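Local coordinates for protein aspartate carbamoyltransferase (Leishmania major, PDB 7K46) that probably catalyses the transfer of a carbamoyl group from carbamoyl phosphate to L-aspartate, an early step of de novo pyrimidine biosynthesis, at residues 145-150 and 308-313. Sequence-based numbering, arbitrary orientation.
Sequences ALLDIL and FRQMRY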
loop_
_atom_site.group_PDB
_atom_site.type_symbol
_atom_site.label_atom_id
_atom_site.label_comp_id
_atom_site.label_asym_id
_atom_site.label_seq_id
_atom_site.Cartn_x
_atom_site.Cartn_y
_atom_site.Cartn_z
ATOM N N ALA A 145 -8.847 19.242 14.042
ATOM C CA ALA A 145 -9.723 20.085 14.857
ATOM C C ALA A 145 -10.944 19.307 15.343
ATOM O O ALA A 145 -11.305 19.363 16.524
ATOM C CB ALA A 145 -10.169 21.315 14.061
ATOM N N LEU A 146 -11.594 18.574 14.437
ATOM C CA LEU A 146 -12.822 17.873 14.792
ATOM C C LEU A 146 -12.551 16.707 15.738
ATOM O O LEU A 146 -13.330 16.464 16.667
ATOM C CB LEU A 146 -13.525 17.390 13.525
ATOM C CG LEU A 146 -14.157 18.556 12.761
ATOM C CD1 LEU A 146 -14.571 18.078 11.378
ATOM C CD2 LEU A 146 -15.352 19.099 13.519
ATOM N N LEU A 147 -11.458 15.971 15.528
ATOM C CA LEU A 147 -11.136 14.910 16.480
ATOM C C LEU A 147 -10.746 15.472 17.845
ATOM O O LEU A 147 -11.010 14.830 18.870
ATOM C CB LEU A 147 -10.024 13.999 15.930
ATOM C CG LEU A 147 -8.541 14.363 16.042
ATOM C CD1 LEU A 147 -7.950 13.912 17.384
ATOM C CD2 LEU A 147 -7.767 13.706 14.886
ATOM N N ASP A 148 -10.100 16.646 17.885
ATOM C CA ASP A 148 -9.799 17.266 19.173
ATOM C C ASP A 148 -11.085 17.602 19.919
ATOM O O ASP A 148 -11.194 17.375 21.132
ATOM C CB ASP A 148 -8.957 18.536 18.980
ATOM C CG ASP A 148 -7.533 18.251 18.486
ATOM O OD1 ASP A 148 -7.078 17.082 18.516
ATOM O OD2 ASP A 148 -6.868 19.221 18.054
ATOM N N ILE A 149 -12.073 18.146 19.206
ATOM C CA ILE A 149 -13.355 18.472 19.833
ATOM C C ILE A 149 -14.046 17.207 20.320
ATOM O O ILE A 149 -14.587 17.163 21.433
ATOM C CB ILE A 149 -14.250 19.249 18.853
ATOM C CG1 ILE A 149 -13.672 20.638 18.590
ATOM C CG2 ILE A 149 -15.674 19.342 19.377
ATOM C CD1 ILE A 149 -14.454 21.372 17.538
ATOM N N LEU A 150 -14.065 16.166 19.479
ATOM C CA LEU A 150 -14.658 14.891 19.889
ATOM C C LEU A 150 -13.994 14.345 21.149
ATOM O O LEU A 150 -14.679 13.844 22.051
ATOM C CB LEU A 150 -14.550 13.872 18.756
ATOM C CG LEU A 150 -14.954 12.431 19.095
ATOM C CD1 LEU A 150 -16.406 12.351 19.605
ATOM C CD2 LEU A 150 -14.762 11.556 17.868
ATOM N N PHE A 308 -3.416 9.400 23.780
ATOM C CA PHE A 308 -3.446 8.191 22.962
ATOM C C PHE A 308 -4.873 7.858 22.525
ATOM O O PHE A 308 -5.108 7.534 21.357
ATOM C CB PHE A 308 -2.824 7.012 23.727
ATOM C CG PHE A 308 -1.419 7.271 24.195
ATOM C CD1 PHE A 308 -0.445 7.712 23.304
ATOM C CD2 PHE A 308 -1.069 7.079 25.528
ATOM C CE1 PHE A 308 0.862 7.961 23.729
ATOM C CE2 PHE A 308 0.232 7.317 25.957
ATOM C CZ PHE A 308 1.193 7.765 25.061
ATOM N N ARG A 309 -5.835 7.936 23.448
ATOM C CA ARG A 309 -7.239 7.768 23.072
ATOM C C ARG A 309 -7.666 8.792 22.024
ATOM O O ARG A 309 -8.513 8.498 21.168
ATOM C CB ARG A 309 -8.126 7.879 24.312
ATOM C CG ARG A 309 -7.915 6.747 25.336
ATOM C CD ARG A 309 -8.973 6.774 26.458
ATOM N NE ARG A 309 -8.917 7.975 27.288
ATOM C CZ ARG A 309 -8.082 8.136 28.309
ATOM N NH1 ARG A 309 -7.185 7.212 28.621
ATOM N NH2 ARG A 309 -8.150 9.251 29.035
ATOM N N GLN A 310 -7.088 9.995 22.086
ATOM C CA GLN A 310 -7.347 11.047 21.105
ATOM C C GLN A 310 -7.191 10.531 19.670
ATOM O O GLN A 310 -7.985 10.876 18.782
ATOM C CB GLN A 310 -6.383 12.206 21.403
ATOM C CG GLN A 310 -6.519 13.484 20.590
ATOM C CD GLN A 310 -5.586 14.579 21.114
ATOM O OE1 GLN A 310 -4.994 14.440 22.193
ATOM N NE2 GLN A 310 -5.475 15.682 20.372
ATOM N N MET A 311 -6.175 9.697 19.426
ATOM C CA MET A 311 -5.979 9.145 18.084
ATOM C C MET A 311 -7.100 8.202 17.689
ATOM O O MET A 311 -7.460 8.132 16.505
ATOM C CB MET A 311 -4.635 8.415 17.994
ATOM C CG MET A 311 -3.447 9.365 17.965
ATOM S SD MET A 311 -1.889 8.492 17.761
ATOM C CE MET A 311 -1.603 7.880 19.425
ATOM N N ARG A 312 -7.654 7.457 18.651
ATOM C CA ARG A 312 -8.763 6.565 18.334
ATOM C C ARG A 312 -10.042 7.358 18.080
ATOM O O ARG A 312 -10.832 7.014 17.189
ATOM C CB ARG A 312 -8.945 5.543 19.456
ATOM C CG ARG A 312 -10.020 4.491 19.170
ATOM C CD ARG A 312 -9.701 3.176 19.873
ATOM N NE ARG A 312 -10.690 2.132 19.634
ATOM C CZ ARG A 312 -10.588 1.217 18.678
ATOM N NH1 ARG A 312 -9.619 1.270 17.774
ATOM N NH2 ARG A 312 -11.475 0.220 18.632
ATOM N N TYR A 313 -10.258 8.442 18.828
ATOM C CA TYR A 313 -11.325 9.356 18.442
ATOM C C TYR A 313 -11.110 9.886 17.030
ATOM O O TYR A 313 -12.080 10.079 16.293
ATOM C CB TYR A 313 -11.439 10.507 19.445
ATOM C CG TYR A 313 -11.912 10.054 20.805
ATOM C CD1 TYR A 313 -13.149 9.445 20.962
ATOM C CD2 TYR A 313 -11.119 10.244 21.934
ATOM C CE1 TYR A 313 -13.590 9.016 22.214
ATOM C CE2 TYR A 313 -11.549 9.828 23.191
ATOM C CZ TYR A 313 -12.784 9.210 23.322
ATOM O OH TYR A 313 -13.202 8.804 24.573
#
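Leu147 lays its CD1 methyl on the first turn of helix 309-326, where CD1 lies 3.3 Å from Gln310 O and 3.5 Å from Gln310 CG. The two side chains cross at about a right angle. With chi1 at -175°, the Gln310 chain points away from its own backbone N and stays stretched out, which carries its amide past Leu147 to Asp148. There Gln310 NE2 donates a bent hydrogen bond to Asp148 OD1, 2.8 Å long. The amide approaches from above the carboxylate plane, and the two planes stand 76° apart. Asp148 OD1 also accepts a hydrogen bond from Gln144 NE2, and Asp148 OD2 is hydrogen-bonded to Tyr239 OH, so both carboxylate oxygens of this buried acid have partners. Gln310 OE1 accepts a hydrogen bond from the backbone N of His287. One turn further on, Leu150 CD2 packs 3.8 Å from Tyr313 CB and 3.4 Å from Tyr313 O. Leu150 CG meets the ring obliquely, while Tyr313 OH is hydrogen-bonded to Glu155 OE2. The axes of segments 145-150 and 309-313 come within 8.7 Å, their N-to-C directions 118° apart. This joins helix 142-156 to the C-terminal helix, consistent with the interdomain helices of the aspartate/ornithine carbamoyltransferase fold.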